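Local coordinates for 450aa long hypothetical fmu protein (PDB 2YXL) that binds the S-adenosylmethionine analogue sinefungin and probably methylates cytosine at carbon 5 in RNA, at residues A[30-35]-A[347-352]; A[19-24]-A[36-41]. All coordinates share one frame; numbering follows the deposited sequence.

Interaction 1 of 2, residues A[30-35]-A[347-352]; sequences PSQYAK and GKNPEL
Gln32 and Asn349 meet amide to amide, their side chains crossing at about a right angle with the two planes 80° apart. Gln32 NE2 gives its hydrogen to Asn349 OD1 at 3.0 Å. The bond is fairly straight, 160° at the hydrogen, and the acceptor lies in the plane of the Gln32 amide while the donor comes in almost head-on to the Asn349 carbonyl. A bend at chi2 (89°) swings the Gln32 amide across to the loop. Its other end, OE1, is hydrogen-bonded to Tyr58 OH. Pro30, which follows a cis peptide bond, lays CB 3.7 Å from Asn349 OD1. One residue on, Ser31 OG donates to Glu351 OE2 at 3.0 Å, meeting the carboxylate on its syn side and slightly out of its plane. Glu351 OE2 also takes a salt bridge from Lys29, and Lys348 NZ pairs with Glu245. Asn349 to Leu352 form a type I turn, which presents Asn349 and Glu351 together. The predicted nucleophile Cys390 is about 8 Å from Asn349, side chain to side chain. Two polar bonds thus join the N-terminal region to a loop beside the probable active site, and Lys29 probably stabilises the buried Glu351 as a carboxylate.

Interaction 2 of 2, residues A[19-24]-A[36-41]; sequences IEAIRL and REAFKK
A helical hairpin near the N terminus brings helix 12-24 back against helix 32-41, the segments 19-24 and 36-41 running nearly antiparallel at 152° with axes 8.2 Å apart. The close spacing rests on two alanines: Ala21 CB meets Ala38 CB at 3.8 Å, and Ala38 CB also comes to 3.5 Å from Ala21 N, so one methyl lies against the backbone of the facing helix. Phe39 starts out away from helix 12-24, yet its ring reaches back and CE1 touches Ala21 CB at 4.1 Å. On another flank Leu24 CD1 packs on the aliphatic CG of Glu37, 3.7 Å away. Glu20 and Lys41 cross at about a right angle. The chi1 of Glu20 (178°) takes its CG over the Ala38 methyl, and a bend at chi2 then turns the carboxylate toward Lys41. Glu20 OE1 lies 3.5 Å from Lys41 CD; its pairing with Lys41 NZ is a long salt bridge of 3.8 Å. The stronger charge partner of Glu20 is Arg121, at the end of helix 104-121. Around the hairpin, helix 47-75 packs Phe57 on Ala21 and Leu53 on Phe39, while helix 84-99 meets Ile22 and Arg23, and Ile19 rests on helix 104-121.

In the fold
From the N terminus the chain runs through helix 12-24, turns, and enters helix 32-41, whose later part returns against residues 19-24; interaction 2 closes this short loop, with only 11 residues between its segments. Interaction 1 starts inside that loop, at residues 30-35, and reaches across 311 residues to the loop between strand 331-337 and helix 352-355, in the methyltransferase region. The two contacts therefore cross along the sequence. Both use helix 32-41, and they touch where Ala34 CB packs on Leu24 C at 3.5 Å. Together they connect the N-terminal helices, through one short helix, to the methyltransferase part of the fold that holds sinefungin.

Interaction 1 of 2, residues A[30-35]-A[347-352]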
loop_
_atom_site.group_PDB
_atom_site.type_symbol
_atom_site.label_atom_id
_atom_site.label_comp_id
_atom_site.label_asym_id
_atom_site.label_seq_id
_atom_site.Cartn_x
_atom_site.Cartn_y
_atom_site.Cartn_z
ATOM N N PRO A 30 -4.935 -2.205 4.086
ATOM C CA PRO A 30 -3.596 -2.784 3.936
ATOM C C PRO A 30 -3.186 -3.585 5.170
ATOM O O PRO A 30 -3.655 -3.299 6.276
ATOM C CB PRO A 30 -2.702 -1.558 3.757
ATOM C CG PRO A 30 -3.433 -0.450 4.428
ATOM C CD PRO A 30 -4.887 -0.737 4.229
ATOM N N SER A 31 -2.320 -4.576 4.969
ATOM C CA SER A 31 -1.972 -5.562 6.001
ATOM C C SER A 31 -1.310 -4.992 7.268
ATOM O O SER A 31 -1.241 -5.672 8.293
ATOM C CB SER A 31 -1.107 -6.676 5.403
ATOM O OG SER A 31 0.101 -6.156 4.870
ATOM N N GLN A 32 -0.828 -3.753 7.186
ATOM C CA GLN A 32 -0.268 -3.046 8.342
ATOM C C GLN A 32 -1.271 -2.950 9.492
ATOM O O GLN A 32 -0.905 -3.128 10.654
ATOM C CB GLN A 32 0.203 -1.642 7.945
ATOM C CG GLN A 32 1.549 -1.596 7.224
ATOM C CD GLN A 32 1.453 -1.741 5.701
ATOM O OE1 GLN A 32 2.470 -1.670 5.002
ATOM N NE2 GLN A 32 0.241 -1.938 5.183
ATOM N N TYR A 33 -2.530 -2.666 9.154
ATOM C CA TYR A 33 -3.625 -2.609 10.129
ATOM C C TYR A 33 -3.812 -3.953 10.835
ATOM O O TYR A 33 -4.137 -4.000 12.023
ATOM C CB TYR A 33 -4.937 -2.201 9.448
ATOM C CG TYR A 33 -5.064 -0.726 9.125
ATOM C CD1 TYR A 33 -5.801 0.124 9.949
ATOM C CD2 TYR A 33 -4.464 -0.184 7.987
ATOM C CE1 TYR A 33 -5.929 1.483 9.656
ATOM C CE2 TYR A 33 -4.584 1.172 7.683
ATOM C CZ TYR A 33 -5.316 1.999 8.521
ATOM O OH TYR A 33 -5.439 3.340 8.225
ATOM N N ALA A 34 -3.606 -5.036 10.092
ATOM C CA ALA A 34 -3.700 -6.387 10.636
ATOM C C ALA A 34 -2.539 -6.687 11.580
ATOM O O ALA A 34 -2.733 -7.282 12.644
ATOM C CB ALA A 34 -3.753 -7.406 9.510
ATOM N N LYS A 35 -1.338 -6.269 11.183
ATOM C CA LYS A 35 -0.147 -6.440 12.003
ATOM C C LYS A 35 -0.295 -5.678 13.314
ATOM O O LYS A 35 -0.029 -6.227 14.380
ATOM C CB LYS A 35 1.105 -5.986 11.252
ATOM C CG LYS A 35 2.415 -6.323 11.961
ATOM C CD LYS A 35 3.633 -5.840 11.179
ATOM C CE LYS A 35 3.847 -4.335 11.311
ATOM N NZ LYS A 35 4.289 -3.939 12.680
ATOM N N GLY A 347 6.591 -2.802 -2.839
ATOM C CA GLY A 347 7.639 -2.670 -1.828
ATOM C C GLY A 347 7.040 -2.414 -0.460
ATOM O O GLY A 347 7.550 -2.894 0.552
ATOM N N LYS A 348 5.940 -1.665 -0.444
ATOM C CA LYS A 348 5.234 -1.295 0.780
ATOM C C LYS A 348 4.270 -2.395 1.239
ATOM O O LYS A 348 4.215 -2.718 2.430
ATOM C CB LYS A 348 4.489 0.026 0.555
ATOM C CG LYS A 348 3.778 0.587 1.778
ATOM C CD LYS A 348 2.828 1.716 1.385
ATOM C CE LYS A 348 2.142 2.313 2.608
ATOM N NZ LYS A 348 1.508 3.621 2.283
ATOM N N ASN A 349 3.503 -2.951 0.301
ATOM C CA ASN A 349 2.627 -4.092 0.579
ATOM C C ASN A 349 3.065 -5.278 -0.271
ATOM O O ASN A 349 2.477 -5.546 -1.322
ATOM C CB ASN A 349 1.161 -3.758 0.294
ATOM C CG ASN A 349 0.687 -2.523 1.020
ATOM O OD1 ASN A 349 0.547 -2.519 2.245
ATOM N ND2 ASN A 349 0.413 -1.467 0.263
ATOM N N PRO A 350 4.097 -6.004 0.188
ATOM C CA PRO A 350 4.778 -6.979 -0.659
ATOM C C PRO A 350 3.884 -8.103 -1.191
ATOM O O PRO A 350 4.115 -8.588 -2.299
ATOM C CB PRO A 350 5.869 -7.534 0.260
ATOM C CG PRO A 350 6.057 -6.486 1.301
ATOM C CD PRO A 350 4.689 -5.952 1.534
ATOM N N GLU A 351 2.872 -8.496 -0.422
ATOM C CA GLU A 351 2.007 -9.618 -0.808
ATOM C C GLU A 351 1.179 -9.370 -2.074
ATOM O O GLU A 351 0.737 -10.324 -2.719
ATOM C CB GLU A 351 1.106 -10.059 0.357
ATOM C CG GLU A 351 -0.067 -9.136 0.677
ATOM C CD GLU A 351 0.280 -8.009 1.638
ATOM O OE1 GLU A 351 1.453 -7.573 1.688
ATOM O OE2 GLU A 351 -0.640 -7.551 2.346
ATOM N N LEU A 352 0.999 -8.098 -2.435
ATOM C CA LEU A 352 0.228 -7.724 -3.622
ATOM C C LEU A 352 0.776 -8.321 -4.915
ATOM O O LEU A 352 0.005 -8.641 -5.828
ATOM C CB LEU A 352 0.091 -6.201 -3.747
ATOM C CG LEU A 352 -0.864 -5.507 -2.766
ATOM C CD1 LEU A 352 -0.968 -4.026 -3.075
ATOM C CD2 LEU A 352 -2.252 -6.144 -2.772
#

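Interaction 2 of 2, residues A[19-24]-A[36-41]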
loop_
_atom_site.group_PDB
_atom_site.type_symbol
_atom_site.label_atom_id
_atom_site.label_comp_id
_atom_site.label_asym_id
_atom_site.label_seq_id
_atom_site.Cartn_x
_atom_site.Cartn_y
_atom_site.Cartn_z
ATOM N N ILE A 19 1.194 -15.410 13.524
ATOM C CA ILE A 19 0.142 -16.259 12.973
ATOM C C ILE A 19 -1.140 -15.445 12.812
ATOM O O ILE A 19 -1.734 -15.438 11.734
ATOM C CB ILE A 19 -0.110 -17.536 13.820
ATOM C CG1 ILE A 19 1.119 -18.452 13.777
ATOM C CG2 ILE A 19 -1.358 -18.285 13.314
ATOM C CD1 ILE A 19 1.085 -19.601 14.770
ATOM N N GLU A 20 -1.542 -14.741 13.871
ATOM C CA GLU A 20 -2.729 -13.891 13.816
ATOM C C GLU A 20 -2.560 -12.730 12.829
ATOM O O GLU A 20 -3.509 -12.365 12.136
ATOM C CB GLU A 20 -3.135 -13.399 15.214
ATOM C CG GLU A 20 -4.356 -12.469 15.224
ATOM C CD GLU A 20 -5.412 -12.829 16.269
ATOM O OE1 GLU A 20 -6.587 -12.448 16.070
ATOM O OE2 GLU A 20 -5.086 -13.490 17.279
ATOM N N ALA A 21 -1.354 -12.173 12.748
ATOM C CA ALA A 21 -1.075 -11.080 11.813
ATOM C C ALA A 21 -1.154 -11.549 10.363
ATOM O O ALA A 21 -1.695 -10.848 9.506
ATOM C CB ALA A 21 0.286 -10.450 12.102
ATOM N N ILE A 22 -0.611 -12.736 10.104
ATOM C CA ILE A 22 -0.630 -13.332 8.772
ATOM C C ILE A 22 -2.054 -13.747 8.392
ATOM O O ILE A 22 -2.476 -13.556 7.246
ATOM C CB ILE A 22 0.373 -14.517 8.664
ATOM C CG1 ILE A 22 1.824 -14.020 8.797
ATOM C CG2 ILE A 22 0.196 -15.294 7.368
ATOM C CD1 ILE A 22 2.264 -12.971 7.767
ATOM N N ARG A 23 -2.793 -14.288 9.359
ATOM C CA ARG A 23 -4.189 -14.653 9.142
ATOM C C ARG A 23 -5.045 -13.421 8.865
ATOM O O ARG A 23 -5.806 -13.402 7.895
ATOM C CB ARG A 23 -4.755 -15.446 10.332
ATOM C CG ARG A 23 -6.160 -16.021 10.115
ATOM C CD ARG A 23 -7.251 -14.983 10.384
ATOM N NE ARG A 23 -8.567 -15.433 9.934
ATOM C CZ ARG A 23 -9.020 -15.329 8.685
ATOM N NH1 ARG A 23 -8.267 -14.793 7.729
ATOM N NH2 ARG A 23 -10.232 -15.777 8.389
ATOM N N LEU A 24 -4.923 -12.401 9.713
ATOM C CA LEU A 24 -5.722 -11.185 9.559
ATOM C C LEU A 24 -5.305 -10.365 8.343
ATOM O O LEU A 24 -6.120 -9.636 7.775
ATOM C CB LEU A 24 -5.687 -10.323 10.823
ATOM C CG LEU A 24 -6.385 -10.837 12.088
ATOM C CD1 LEU A 24 -6.170 -9.841 13.215
ATOM C CD2 LEU A 24 -7.871 -11.094 11.880
ATOM N N ARG A 36 -0.735 -4.423 13.226
ATOM C CA ARG A 36 -0.972 -3.590 14.406
ATOM C C ARG A 36 -1.978 -4.250 15.347
ATOM O O ARG A 36 -1.717 -4.386 16.542
ATOM C CB ARG A 36 -1.467 -2.193 14.005
ATOM C CG ARG A 36 -1.595 -1.209 15.174
ATOM C CD ARG A 36 -2.789 -0.257 15.010
ATOM N NE ARG A 36 -4.064 -0.895 15.356
ATOM C CZ ARG A 36 -4.951 -1.358 14.474
ATOM N NH1 ARG A 36 -4.727 -1.253 13.168
ATOM N NH2 ARG A 36 -6.075 -1.925 14.899
ATOM N N GLU A 37 -3.117 -4.660 14.792
ATOM C CA GLU A 37 -4.191 -5.297 15.555
ATOM C C GLU A 37 -3.709 -6.541 16.306
ATOM O O GLU A 37 -3.973 -6.686 17.501
ATOM C CB GLU A 37 -5.374 -5.627 14.629
ATOM C CG GLU A 37 -6.360 -6.680 15.149
ATOM C CD GLU A 37 -7.502 -6.105 15.971
ATOM O OE1 GLU A 37 -8.635 -6.617 15.829
ATOM O OE2 GLU A 37 -7.281 -5.158 16.757
ATOM N N ALA A 38 -2.992 -7.417 15.602
ATOM C CA ALA A 38 -2.521 -8.683 16.166
ATOM C C ALA A 38 -1.473 -8.485 17.256
ATOM O O ALA A 38 -1.467 -9.202 18.261
ATOM C CB ALA A 38 -1.976 -9.585 15.070
ATOM N N PHE A 39 -0.594 -7.509 17.046
ATOM C CA PHE A 39 0.493 -7.219 17.977
ATOM C C PHE A 39 -0.017 -6.634 19.297
ATOM O O PHE A 39 0.493 -6.975 20.365
ATOM C CB PHE A 39 1.527 -6.298 17.314
ATOM C CG PHE A 39 2.448 -7.006 16.341
ATOM C CD1 PHE A 39 2.081 -8.215 15.747
ATOM C CD2 PHE A 39 3.676 -6.449 16.005
ATOM C CE1 PHE A 39 2.929 -8.860 14.847
ATOM C CE2 PHE A 39 4.531 -7.085 15.106
ATOM C CZ PHE A 39 4.157 -8.292 14.527
ATOM N N LYS A 40 -1.032 -5.773 19.215
ATOM C CA LYS A 40 -1.662 -5.184 20.400
ATOM C C LYS A 40 -2.534 -6.200 21.131
ATOM O O LYS A 40 -2.685 -6.133 22.355
ATOM C CB LYS A 40 -2.499 -3.953 20.027
ATOM C CG LYS A 40 -1.727 -2.843 19.321
ATOM C CD LYS A 40 -0.820 -2.058 20.266
ATOM C CE LYS A 40 0.321 -1.397 19.506
ATOM N NZ LYS A 40 -0.155 -0.646 18.312
ATOM N N LYS A 41 -3.107 -7.131 20.370
ATOM C CA LYS A 41 -3.935 -8.203 20.916
ATOM C C LYS A 41 -3.091 -9.158 21.759
ATOM O O LYS A 41 -3.517 -9.592 22.831
ATOM C CB LYS A 41 -4.615 -8.970 19.778
ATOM C CG LYS A 41 -5.889 -9.709 20.157
ATOM C CD LYS A 41 -6.243 -10.733 19.086
ATOM C CE LYS A 41 -7.678 -11.233 19.207
ATOM N NZ LYS A 41 -8.636 -10.337 18.502
#